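Local coordinates for protein sulfide-quinone reductase (Aquifex aeolicus, PDB 3HYW) that oxidises hydrogen sulfide with the help of a quinone, using one FAD per subunit and building up polysulfide that is released typically as cyclooctasulfur, at residues 48-53 with 161-166; 136-141 with 244-249; 218-223 with 234-239; 259-264 with 271-276. One frame throughout, in Å; residues are numbered along the deposited sequence.

Contact 1 of 4, residues 48-53 with 161-166; sequences LAMGWR and YEFALM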
loop_
_atom_site.group_PDB
_atom_site.type_symbol
_atom_site.label_atom_id
_atom_site.label_comp_id
_atom_site.label_asym_id
_atom_site.label_seq_id
_atom_site.Cartn_x
_atom_site.Cartn_y
_atom_site.Cartn_z
ATOM N N LEU A 48 -1.284 26.745 18.938
ATOM C CA LEU A 48 -0.986 28.171 19.129
ATOM C C LEU A 48 -0.643 28.829 17.792
ATOM O O LEU A 48 -1.098 29.933 17.501
ATOM C CB LEU A 48 0.155 28.379 20.131
ATOM C CG LEU A 48 0.500 29.824 20.542
ATOM C CD1 LEU A 48 -0.619 30.466 21.393
ATOM C CD2 LEU A 48 1.819 29.892 21.290
ATOM N N ALA A 49 0.155 28.134 16.983
ATOM C CA ALA A 49 0.520 28.612 15.650
ATOM C C ALA A 49 -0.691 28.744 14.735
ATOM O O ALA A 49 -0.722 29.604 13.848
ATOM C CB ALA A 49 1.559 27.701 15.030
ATOM N N MET A 50 -1.693 27.900 14.947
ATOM C CA MET A 50 -2.904 27.961 14.138
ATOM C C MET A 50 -3.876 29.031 14.632
ATOM O O MET A 50 -4.862 29.325 13.966
ATOM C CB MET A 50 -3.594 26.594 14.095
ATOM C CG MET A 50 -2.861 25.532 13.279
ATOM S SD MET A 50 -2.576 26.005 11.563
ATOM C CE MET A 50 -4.234 26.444 11.037
ATOM N N GLY A 51 -3.595 29.602 15.804
ATOM C CA GLY A 51 -4.480 30.584 16.418
ATOM C C GLY A 51 -5.615 29.912 17.167
ATOM O O GLY A 51 -6.627 30.547 17.482
ATOM N N TRP A 52 -5.440 28.621 17.453
ATOM C CA TRP A 52 -6.470 27.826 18.108
ATOM C C TRP A 52 -6.291 27.817 19.629
ATOM O O TRP A 52 -7.079 27.199 20.345
ATOM C CB TRP A 52 -6.486 26.395 17.560
ATOM C CG TRP A 52 -6.822 26.276 16.083
ATOM C CD1 TRP A 52 -7.278 27.266 15.253
ATOM C CD2 TRP A 52 -6.756 25.088 15.287
ATOM N NE1 TRP A 52 -7.476 26.771 13.985
ATOM C CE2 TRP A 52 -7.171 25.435 13.980
ATOM C CE3 TRP A 52 -6.378 23.762 15.550
ATOM C CZ2 TRP A 52 -7.221 24.505 12.937
ATOM C CZ3 TRP A 52 -6.434 22.838 14.513
ATOM C CH2 TRP A 52 -6.850 23.217 13.220
ATOM N N ARG A 53 -5.242 28.486 20.106
ATOM C CA ARG A 53 -4.998 28.653 21.536
ATOM C C ARG A 53 -4.547 30.077 21.823
ATOM O O ARG A 53 -3.967 30.732 20.956
ATOM C CB ARG A 53 -3.899 27.699 22.036
ATOM C CG ARG A 53 -4.188 26.216 21.902
ATOM C CD ARG A 53 -5.343 25.727 22.776
ATOM N NE ARG A 53 -5.356 24.267 22.781
ATOM C CZ ARG A 53 -5.968 23.505 21.876
ATOM N NH1 ARG A 53 -5.888 22.181 21.974
ATOM N NH2 ARG A 53 -6.653 24.055 20.874
ATOM N N TYR A 161 3.716 17.017 10.663
ATOM C CA TYR A 161 2.515 16.319 10.200
ATOM C C TYR A 161 1.241 16.940 10.766
ATOM O O TYR A 161 0.262 17.140 10.035
ATOM C CB TYR A 161 2.583 14.842 10.581
ATOM C CG TYR A 161 3.576 14.072 9.764
ATOM C CD1 TYR A 161 3.232 13.592 8.504
ATOM C CD2 TYR A 161 4.869 13.845 10.230
ATOM C CE1 TYR A 161 4.149 12.895 7.737
ATOM C CE2 TYR A 161 5.786 13.145 9.468
ATOM C CZ TYR A 161 5.415 12.675 8.222
ATOM O OH TYR A 161 6.304 11.976 7.452
ATOM N N GLU A 162 1.256 17.239 12.067
ATOM C CA GLU A 162 0.125 17.888 12.729
ATOM C C GLU A 162 -0.205 19.216 12.073
ATOM O O GLU A 162 -1.356 19.464 11.722
ATOM C CB GLU A 162 0.416 18.149 14.210
ATOM C CG GLU A 162 0.265 16.973 15.124
ATOM C CD GLU A 162 0.361 17.390 16.580
ATOM O OE1 GLU A 162 1.401 17.980 16.954
ATOM O OE2 GLU A 162 -0.605 17.150 17.339
ATOM N N PHE A 163 0.811 20.064 11.923
ATOM C CA PHE A 163 0.634 21.411 11.379
ATOM C C PHE A 163 0.111 21.382 9.941
ATOM O O PHE A 163 -0.758 22.174 9.572
ATOM C CB PHE A 163 1.946 22.212 11.457
ATOM C CG PHE A 163 1.807 23.650 11.016
ATOM C CD1 PHE A 163 2.106 24.027 9.707
ATOM C CD2 PHE A 163 1.365 24.624 11.908
ATOM C CE1 PHE A 163 1.963 25.358 9.291
ATOM C CE2 PHE A 163 1.221 25.959 11.502
ATOM C CZ PHE A 163 1.527 26.325 10.196
ATOM N N ALA A 164 0.646 20.474 9.136
ATOM C CA ALA A 164 0.196 20.335 7.757
ATOM C C ALA A 164 -1.292 19.971 7.686
ATOM O O ALA A 164 -2.048 20.557 6.903
ATOM C CB ALA A 164 1.044 19.313 7.029
ATOM N N LEU A 165 -1.713 19.016 8.510
ATOM C CA LEU A 165 -3.095 18.550 8.478
ATOM C C LEU A 165 -4.066 19.531 9.136
ATOM O O LEU A 165 -5.213 19.673 8.686
ATOM C CB LEU A 165 -3.205 17.135 9.051
ATOM C CG LEU A 165 -2.580 16.127 8.082
ATOM C CD1 LEU A 165 -2.251 14.829 8.750
ATOM C CD2 LEU A 165 -3.475 15.908 6.864
ATOM N N MET A 166 -3.581 20.228 10.164
ATOM C CA MET A 166 -4.321 21.317 10.819
ATOM C C MET A 166 -4.576 22.468 9.854
ATOM O O MET A 166 -5.668 23.034 9.830
ATOM C CB MET A 166 -3.549 21.846 12.036
ATOM C CG MET A 166 -3.510 20.900 13.213
ATOM S SD MET A 166 -2.635 21.611 14.625
ATOM C CE MET A 166 -2.913 20.331 15.808
#

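Contact 2 of 4, residues 136-141 with 244-249; sequences LQELYA and PAKFTM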
loop_
_atom_site.group_PDB
_atom_site.type_symbol
_atom_site.label_atom_id
_atom_site.label_comp_id
_atom_site.label_asym_id
_atom_site.label_seq_id
_atom_site.Cartn_x
_atom_site.Cartn_y
_atom_site.Cartn_z
ATOM N N LEU A 136 0.441 33.198 8.790
ATOM C CA LEU A 136 -0.687 32.426 8.262
ATOM C C LEU A 136 -1.839 33.317 7.797
ATOM O O LEU A 136 -2.468 33.042 6.768
ATOM C CB LEU A 136 -1.185 31.406 9.289
ATOM C CG LEU A 136 -0.430 30.074 9.365
ATOM C CD1 LEU A 136 -0.914 29.254 10.545
ATOM C CD2 LEU A 136 -0.586 29.288 8.076
ATOM N N GLN A 137 -2.109 34.377 8.558
ATOM C CA GLN A 137 -3.149 35.348 8.204
ATOM C C GLN A 137 -2.935 35.898 6.792
ATOM O O GLN A 137 -3.891 36.073 6.033
ATOM C CB GLN A 137 -3.211 36.484 9.236
ATOM C CG GLN A 137 -3.765 36.075 10.610
ATOM C CD GLN A 137 -5.240 35.665 10.572
ATOM O OE1 GLN A 137 -5.594 34.548 10.953
ATOM N NE2 GLN A 137 -6.100 36.568 10.103
ATOM N N GLU A 138 -1.668 36.136 6.452
ATOM C CA GLU A 138 -1.245 36.607 5.129
ATOM C C GLU A 138 -1.493 35.567 4.021
ATOM O O GLU A 138 -1.767 35.923 2.874
ATOM C CB GLU A 138 0.238 36.999 5.184
ATOM C CG GLU A 138 0.802 37.645 3.916
ATOM C CD GLU A 138 2.323 37.831 3.957
ATOM O OE1 GLU A 138 2.929 37.685 5.048
ATOM O OE2 GLU A 138 2.912 38.130 2.890
ATOM N N LEU A 139 -1.388 34.287 4.367
ATOM C CA LEU A 139 -1.670 33.208 3.422
ATOM C C LEU A 139 -3.161 33.101 3.085
ATOM O O LEU A 139 -3.524 32.885 1.928
ATOM C CB LEU A 139 -1.147 31.869 3.947
ATOM C CG LEU A 139 -1.536 30.615 3.155
ATOM C CD1 LEU A 139 -0.756 30.520 1.834
ATOM C CD2 LEU A 139 -1.349 29.372 4.006
ATOM N N TYR A 140 -4.016 33.252 4.094
ATOM C CA TYR A 140 -5.467 33.198 3.895
ATOM C C TYR A 140 -5.948 34.364 3.027
ATOM O O TYR A 140 -6.849 34.202 2.199
ATOM C CB TYR A 140 -6.220 33.208 5.234
ATOM C CG TYR A 140 -5.745 32.211 6.276
ATOM C CD1 TYR A 140 -5.590 32.599 7.608
ATOM C CD2 TYR A 140 -5.464 30.882 5.939
ATOM C CE1 TYR A 140 -5.167 31.693 8.584
ATOM C CE2 TYR A 140 -5.031 29.967 6.909
ATOM C CZ TYR A 140 -4.885 30.382 8.224
ATOM O OH TYR A 140 -4.466 29.493 9.188
ATOM N N ALA A 141 -5.338 35.533 3.234
ATOM C CA ALA A 141 -5.634 36.739 2.467
ATOM C C ALA A 141 -5.188 36.595 1.011
ATOM O O ALA A 141 -5.925 36.950 0.091
ATOM C CB ALA A 141 -4.966 37.946 3.115
ATOM N N PRO A 244 7.812 25.714 -5.762
ATOM C CA PRO A 244 7.312 27.048 -5.421
ATOM C C PRO A 244 6.610 27.091 -4.064
ATOM O O PRO A 244 5.933 26.133 -3.685
ATOM C CB PRO A 244 6.331 27.368 -6.553
ATOM C CG PRO A 244 5.944 26.066 -7.127
ATOM C CD PRO A 244 7.069 25.108 -6.883
ATOM N N ALA A 245 6.785 28.195 -3.344
ATOM C CA ALA A 245 6.224 28.339 -2.003
ATOM C C ALA A 245 5.981 29.795 -1.620
ATOM O O ALA A 245 6.883 30.630 -1.712
ATOM C CB ALA A 245 7.130 27.688 -0.988
ATOM N N LYS A 246 4.760 30.087 -1.182
ATOM C CA LYS A 246 4.424 31.403 -0.650
ATOM C C LYS A 246 4.485 31.379 0.881
ATOM O O LYS A 246 4.830 32.375 1.517
ATOM C CB LYS A 246 3.045 31.854 -1.143
ATOM C CG LYS A 246 2.632 33.227 -0.637
ATOM C CD LYS A 246 1.465 33.798 -1.415
ATOM C CE LYS A 246 1.165 35.228 -0.959
ATOM N NZ LYS A 246 0.826 35.289 0.500
ATOM N N PHE A 247 4.154 30.229 1.460
ATOM C CA PHE A 247 4.265 30.030 2.902
ATOM C C PHE A 247 4.945 28.699 3.178
ATOM O O PHE A 247 4.608 27.689 2.564
ATOM C CB PHE A 247 2.885 30.076 3.571
ATOM C CG PHE A 247 2.900 29.658 5.020
ATOM C CD1 PHE A 247 2.809 28.310 5.370
ATOM C CD2 PHE A 247 3.017 30.609 6.033
ATOM C CE1 PHE A 247 2.845 27.909 6.714
ATOM C CE2 PHE A 247 3.040 30.222 7.378
ATOM C CZ PHE A 247 2.959 28.869 7.716
ATOM N N THR A 248 5.905 28.706 4.099
ATOM C CA THR A 248 6.541 27.472 4.554
ATOM C C THR A 248 6.573 27.354 6.079
ATOM O O THR A 248 6.546 28.358 6.801
ATOM C CB THR A 248 7.998 27.313 4.021
ATOM O OG1 THR A 248 8.828 28.339 4.571
ATOM C CG2 THR A 248 8.047 27.388 2.503
ATOM N N MET A 249 6.626 26.114 6.553
ATOM C CA MET A 249 6.858 25.825 7.953
ATOM C C MET A 249 7.764 24.607 7.994
ATOM O O MET A 249 7.352 23.505 7.624
ATOM C CB MET A 249 5.536 25.547 8.683
ATOM C CG MET A 249 5.598 25.655 10.214
ATOM S SD MET A 249 6.705 24.497 11.048
ATOM C CE MET A 249 5.850 22.936 10.834
#

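Contact 3 of 4, residues 218-223 with 234-239; sequences IANVAV and EDLNGN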
loop_
_atom_site.group_PDB
_atom_site.type_symbol
_atom_site.label_atom_id
_atom_site.label_comp_id
_atom_site.label_asym_id
_atom_site.label_seq_id
_atom_site.Cartn_x
_atom_site.Cartn_y
_atom_site.Cartn_z
ATOM N N ILE A 218 7.209 14.726 -0.847
ATOM C CA ILE A 218 8.518 14.322 -1.321
ATOM C C ILE A 218 9.283 13.881 -0.077
ATOM O O ILE A 218 9.465 14.661 0.857
ATOM C CB ILE A 218 9.264 15.496 -2.010
ATOM C CG1 ILE A 218 8.373 16.172 -3.064
ATOM C CG2 ILE A 218 10.581 15.011 -2.610
ATOM C CD1 ILE A 218 8.823 17.566 -3.488
ATOM N N ALA A 219 9.697 12.622 -0.058
ATOM C CA ALA A 219 10.441 12.077 1.070
ATOM C C ALA A 219 11.860 11.752 0.632
ATOM O O ALA A 219 12.161 11.734 -0.563
ATOM C CB ALA A 219 9.740 10.831 1.622
ATOM N N ASN A 220 12.729 11.507 1.607
ATOM C CA ASN A 220 14.096 11.051 1.350
ATOM C C ASN A 220 14.949 12.085 0.608
ATOM O O ASN A 220 15.800 11.730 -0.213
ATOM C CB ASN A 220 14.080 9.705 0.602
ATOM C CG ASN A 220 15.221 8.799 1.006
ATOM O OD1 ASN A 220 15.779 8.924 2.098
ATOM N ND2 ASN A 220 15.571 7.868 0.128
ATOM N N VAL A 221 14.721 13.361 0.914
ATOM C CA VAL A 221 15.478 14.445 0.291
ATOM C C VAL A 221 15.991 15.398 1.362
ATOM O O VAL A 221 15.498 15.409 2.489
ATOM C CB VAL A 221 14.649 15.232 -0.770
ATOM C CG1 VAL A 221 14.285 14.342 -1.960
ATOM C CG2 VAL A 221 13.399 15.846 -0.147
ATOM N N ALA A 222 16.981 16.200 0.990
ATOM C CA ALA A 222 17.604 17.136 1.913
ATOM C C ALA A 222 17.246 18.557 1.501
ATOM O O ALA A 222 17.725 19.053 0.473
ATOM C CB ALA A 222 19.129 16.939 1.907
ATOM N N VAL A 223 16.382 19.196 2.289
ATOM C CA VAL A 223 16.057 20.608 2.092
ATOM C C VAL A 223 17.328 21.413 2.345
ATOM O O VAL A 223 17.939 21.306 3.420
ATOM C CB VAL A 223 14.916 21.071 3.029
ATOM C CG1 VAL A 223 14.655 22.571 2.885
ATOM C CG2 VAL A 223 13.655 20.291 2.741
ATOM N N GLU A 234 17.715 18.743 -2.303
ATOM C CA GLU A 234 18.651 17.902 -3.025
ATOM C C GLU A 234 18.252 16.439 -2.836
ATOM O O GLU A 234 18.017 15.996 -1.707
ATOM C CB GLU A 234 20.054 18.146 -2.475
ATOM C CG GLU A 234 21.189 17.557 -3.280
ATOM C CD GLU A 234 22.549 17.910 -2.706
ATOM O OE1 GLU A 234 22.755 19.080 -2.309
ATOM O OE2 GLU A 234 23.423 17.018 -2.659
ATOM N N ASP A 235 18.156 15.689 -3.932
ATOM C CA ASP A 235 17.913 14.253 -3.808
ATOM C C ASP A 235 19.211 13.500 -3.501
ATOM O O ASP A 235 20.274 14.116 -3.362
ATOM C CB ASP A 235 17.145 13.674 -5.014
ATOM C CG ASP A 235 17.904 13.789 -6.333
ATOM O OD1 ASP A 235 19.152 13.895 -6.339
ATOM O OD2 ASP A 235 17.227 13.752 -7.382
ATOM N N LEU A 236 19.114 12.177 -3.380
ATOM C CA LEU A 236 20.264 11.337 -3.036
ATOM C C LEU A 236 21.266 11.160 -4.175
ATOM O O LEU A 236 22.387 10.695 -3.951
ATOM C CB LEU A 236 19.795 9.975 -2.519
ATOM C CG LEU A 236 19.335 9.963 -1.064
ATOM C CD1 LEU A 236 18.390 8.815 -0.848
ATOM C CD2 LEU A 236 20.519 9.875 -0.107
ATOM N N ASN A 237 20.863 11.528 -5.390
ATOM C CA ASN A 237 21.775 11.569 -6.532
ATOM C C ASN A 237 22.579 12.872 -6.579
ATOM O O ASN A 237 23.433 13.048 -7.450
ATOM C CB ASN A 237 21.011 11.383 -7.853
ATOM C CG ASN A 237 20.343 10.018 -7.970
ATOM O OD1 ASN A 237 19.354 9.865 -8.690
ATOM N ND2 ASN A 237 20.881 9.022 -7.273
ATOM N N GLY A 238 22.289 13.780 -5.647
ATOM C CA GLY A 238 22.976 15.072 -5.569
ATOM C C GLY A 238 22.373 16.144 -6.462
ATOM O O GLY A 238 22.876 17.271 -6.520
ATOM N N ASN A 239 21.294 15.790 -7.154
ATOM C CA ASN A 239 20.578 16.725 -8.019
ATOM C C ASN A 239 19.668 17.648 -7.224
ATOM O O ASN A 239 18.919 17.193 -6.360
ATOM C CB ASN A 239 19.771 15.961 -9.069
ATOM C CG ASN A 239 20.638 15.041 -9.908
ATOM O OD1 ASN A 239 21.753 15.398 -10.287
ATOM N ND2 ASN A 239 20.132 13.845 -10.193
HETATM O O HOH W 1 16.215 11.282 -2.818
#

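Contact 4 of 4, residues 259-264 with 271-276; sequences VVASAG and ANKMVI. With SO4 (sulfate ion), chain N.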
loop_
_atom_site.group_PDB
_atom_site.type_symbol
_atom_site.label_atom_id
_atom_site.label_comp_id
_atom_site.label_asym_id
_atom_site.label_seq_id
_atom_site.Cartn_x
_atom_site.Cartn_y
_atom_site.Cartn_z
ATOM N N VAL A 259 25.546 25.792 27.801
ATOM C CA VAL A 259 25.700 25.424 29.214
ATOM C C VAL A 259 26.185 23.972 29.357
ATOM O O VAL A 259 27.012 23.671 30.222
ATOM C CB VAL A 259 24.401 25.691 30.048
ATOM C CG1 VAL A 259 23.239 24.851 29.564
ATOM C CG2 VAL A 259 24.649 25.455 31.532
ATOM N N VAL A 260 25.685 23.086 28.500
ATOM C CA VAL A 260 26.149 21.700 28.489
ATOM C C VAL A 260 27.589 21.624 27.963
ATOM O O VAL A 260 28.448 21.002 28.589
ATOM C CB VAL A 260 25.192 20.766 27.714
ATOM C CG1 VAL A 260 25.786 19.378 27.568
ATOM C CG2 VAL A 260 23.869 20.654 28.451
ATOM N N ALA A 261 27.841 22.275 26.824
ATOM C CA ALA A 261 29.190 22.374 26.246
ATOM C C ALA A 261 30.239 22.867 27.252
ATOM O O ALA A 261 31.394 22.455 27.201
ATOM C CB ALA A 261 29.170 23.266 25.006
ATOM N N SER A 262 29.823 23.731 28.174
ATOM C CA SER A 262 30.722 24.289 29.184
ATOM C C SER A 262 31.273 23.256 30.184
ATOM O O SER A 262 32.318 23.478 30.790
ATOM C CB SER A 262 30.042 25.441 29.927
ATOM O OG SER A 262 29.059 24.962 30.829
ATOM N N ALA A 263 30.580 22.130 30.334
ATOM C CA ALA A 263 30.988 21.081 31.280
ATOM C C ALA A 263 32.074 20.140 30.728
ATOM O O ALA A 263 32.579 19.268 31.442
ATOM C CB ALA A 263 29.762 20.282 31.746
ATOM N N GLY A 264 32.421 20.315 29.458
ATOM C CA GLY A 264 33.509 19.553 28.843
ATOM C C GLY A 264 33.026 18.302 28.138
ATOM O O GLY A 264 31.837 17.958 28.209
ATOM N N ALA A 271 29.558 15.623 18.973
ATOM C CA ALA A 271 28.812 15.785 17.723
ATOM C C ALA A 271 27.641 16.762 17.789
ATOM O O ALA A 271 27.332 17.415 16.792
ATOM C CB ALA A 271 28.338 14.422 17.207
ATOM N N ASN A 272 26.992 16.865 18.948
ATOM C CA ASN A 272 25.739 17.628 19.054
ATOM C C ASN A 272 25.557 18.484 20.312
ATOM O O ASN A 272 24.566 19.204 20.425
ATOM C CB ASN A 272 24.536 16.686 18.887
ATOM C CG ASN A 272 24.622 15.462 19.779
ATOM O OD1 ASN A 272 24.942 15.559 20.961
ATOM N ND2 ASN A 272 24.331 14.296 19.212
ATOM N N LYS A 273 26.501 18.395 21.250
ATOM C CA LYS A 273 26.454 19.147 22.520
ATOM C C LYS A 273 25.318 18.698 23.454
ATOM O O LYS A 273 24.972 19.393 24.411
ATOM C CB LYS A 273 26.416 20.669 22.288
ATOM C CG LYS A 273 27.713 21.262 21.736
ATOM C CD LYS A 273 27.535 22.723 21.325
ATOM C CE LYS A 273 28.851 23.331 20.855
ATOM N NZ LYS A 273 28.667 24.688 20.270
ATOM N N MET A 274 24.753 17.529 23.178
ATOM C CA MET A 274 23.729 16.975 24.045
ATOM C C MET A 274 24.377 16.217 25.195
ATOM O O MET A 274 25.569 15.889 25.133
ATOM C CB MET A 274 22.761 16.090 23.255
ATOM C CG MET A 274 21.822 16.901 22.391
ATOM S SD MET A 274 20.558 15.918 21.581
ATOM C CE MET A 274 21.425 15.203 20.235
ATOM N N VAL A 275 23.594 15.953 26.244
ATOM C CA VAL A 275 24.122 15.332 27.462
ATOM C C VAL A 275 24.436 13.844 27.283
ATOM O O VAL A 275 23.562 13.047 26.940
ATOM C CB VAL A 275 23.166 15.511 28.671
ATOM C CG1 VAL A 275 23.814 14.966 29.945
ATOM C CG2 VAL A 275 22.785 16.997 28.846
ATOM N N ILE A 276 25.686 13.478 27.543
ATOM C CA ILE A 276 26.087 12.076 27.533
ATOM C C ILE A 276 25.470 11.391 28.749
ATOM O O ILE A 276 25.718 11.777 29.894
ATOM C CB ILE A 276 27.622 11.899 27.518
ATOM C CG1 ILE A 276 28.236 12.633 26.315
ATOM C CG2 ILE A 276 27.999 10.397 27.495
ATOM C CD1 ILE A 276 29.776 12.773 26.364
HETATM S S SO4 N . 22.440 28.255 26.044
HETATM O O1 SO4 N . 22.569 29.691 25.863
HETATM O O2 SO4 N . 22.806 27.622 24.780
HETATM O O3 SO4 N . 23.311 27.795 27.121
HETATM O O4 SO4 N . 21.048 27.953 26.372
#

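Contact 1 of 4, residues 48-53 with 161-166
Ala49 and Met50 at the end of helix 45-50, and Trp52 just beyond it, meet Phe163 and Met166 on helix 158-173 in a buried, hydrogen-bond-free junction with two Met-aromatic contacts. The short helix closes in a Schellman motif at Gly51, whose positive phi swings the chain round and returns Trp52 toward the second helix.

The side chain of Met50 is the one to follow. Its CB lies over the centre of the Trp52 ring, 3.6 Å above the plane. CG, placed beside the backbone N (chi1 -71°), runs against CB of Met166 at 4.0 Å. Bends at the next two torsions then bring SD within 3.8 Å of Phe163 CE2, obliquely to that ring, and carry CE to 3.9 Å from Met166 O. Ala49 CB also touches Phe163 CE2, so that corner of the phenyl is met by two residues of the helix end. Replacing Met50 by an alanine would probably leave a gap between Phe163 and Met166 and deprive the phenyl ring of its sulfur neighbour.

Helix 126-141 adds Leu136 and Tyr140 to the Met50 side chain, while the indole NE1 of Trp52 is hydrogen-bonded to Glu170. On helix 158-173, Glu162 forms a salt bridge with Lys382, an FAD-binding residue. Met166, extended beyond CG, passes obliquely across the indole, its SD 4.9 Å from the centroid of the six-membered ring of Trp52. Trp52 CZ3 lies 3.7 Å from Met166 CG, and Trp52 CH2 reaches Met166 O at 3.6 Å.

Contact 2 of 4, residues 136-141 with 244-249
Leu136 lays its CD2 methyl over one face of the Phe247 ring, 3.9 Å from the centroid, in a CH-pi contact shifted toward the CZ end. Both first torsions serve this meeting: Phe247 has CG opposite its own backbone N (chi1 171°), which sends the ring out from the strand toward the helix, and Leu136 keeps CG beside its N (chi1 -83°), so that the branch drops onto the ring. One turn on, Leu139 crosses the phenyl side chain at about a right angle and touches it near the root, CD1 being 4.1 Å from Phe247 CB.

Beside this apolar group, toward the exposed rim, Lys246 runs extended until a bend at its last torsion turns NZ to 3.6 Å from Glu138 O, a distance without a hydrogen bond; its bond, a weak one, goes to Asn142 O. Glu138 OE2 is 4.3 Å from Lys246 NZ, beyond a salt bridge, though the charges probably still attract.

An alanine in place of Phe247 would probably open a gap beneath the two leucines and cost Leu136 its aromatic platform. Helix 126-141 is thus packed against the start of strand 247-255, which pairs in parallel with strand 146-150, in the layered helix-on-sheet manner of a Rossmann-like domain.

Contact 3 of 4, residues 218-223 with 234-239
Glu234 is the most covered residue here, and its backbone does the joining. It pairs with Ala222 as an antiparallel hydrogen-bonded pair: Ala222 N gives a nearly straight bond to Glu234 O (2.9 Å, 176°), and Glu234 N returns one to Ala222 O at 2.8 Å. The CB atoms of both residues lie on the same face of the sheet. Beyond CB, the Glu234 chain stretches out, CG opposite its backbone N, and leads away from the neighbouring segment to a salt bridge with Lys224.

Leu236 and Asn220, next in buried surface, meet past the end of this pairing. Their side chains cross at about a right angle, the CD1 methyl of Leu236 coming 3.7 Å from Asn220 CG; its closer approach to the amide nitrogen is short enough to be doubtful. A water bridges the backbones of the same two residues, donating to Asn220 O at 2.7 Å and accepting from Leu236 N at 3.1 Å. Pro305 touches both side chains from a separate loop.

Asp235, between Glu234 and Leu236 in the chain, starts a type I turn running to Gly238, and its OD1 takes the N-H of Asn239 at 3.0 Å. With Gly238 at positive phi and Asp235 N bonded to Asn239 O, this is the type I turn plus G1 bulge hairpin, and it links the second and third strands of an antiparallel three-stranded meander, 222-226, 230-234 and 240-244.

Contact 4 of 4, residues 259-264 with 271-276
Val260 and Val275 both have CG1 opposite the backbone N (chi1 173° and -175°), which puts each CG2 beside its N and lets the two CG2 methyls meet at 3.8 Å, the side chains crossing at about a right angle. The same setting in Val260 turns CG1 onto the backbone of the other segment, 3.3 Å from Lys273 O. That carbonyl oxygen is buried by the contact and has no polar partner in the model, so it faces a methyl where a donor might be expected.

Lys273 itself stands at positive phi, and its side chain runs fully extended beyond CG along the flank of Ala261: Ala261 CB lies 4.1 Å from both CG and CD of Lys273. Its ammonium NZ forms a salt bridge with Glu258, the first residue of that short helix.

The segments belong to the connection between strand 247-255 of the mixed sheet and strand 289-291 of the parallel FAD-domain sheet; Val260 and Val275 both rest on Ile103 of strand 100-103 in that parallel sheet. A type I turn from Ala261 to Gly264 leads the chain on, with Gly264 at positive phi. In the facing loop, an Asx turn holds the bend before Met274: Asn272 OD1 accepts from Met274 N at 3.0 Å and 156°.

Next to Val260, Val259 touches the FAD. A sulfate ion, probably from the crystallisation liquor, sits at the start of the short helix, where Val259 N donates to its O3 at 3.1 Å and Glu258 N, Lys77 and Lys108 supply further bonds.

Contacts 1 and 2 touch and share a buried apolar region, their centres 13 Å apart: Met50 reaches Tyr140, and Phe163 touches both Phe247 and Met249. Their segments alternate along the chain, so helices 126-141 and 158-173 pack on strand 247-255 of the mixed sheet, and the end of helix 45-50 packs on both helices. Contact 3 lies between the two halves of contact 2 in sequence, its centre 23 Å from that of contact 2. Contact 4 follows strand 247-255, about 37 Å from contact 2 between centres and across the chain's centre from contact 1. It borders the FAD-binding parallel sheet, whereas contacts 1 to 3 belong to the mixed sheet, its covering helices and the meander.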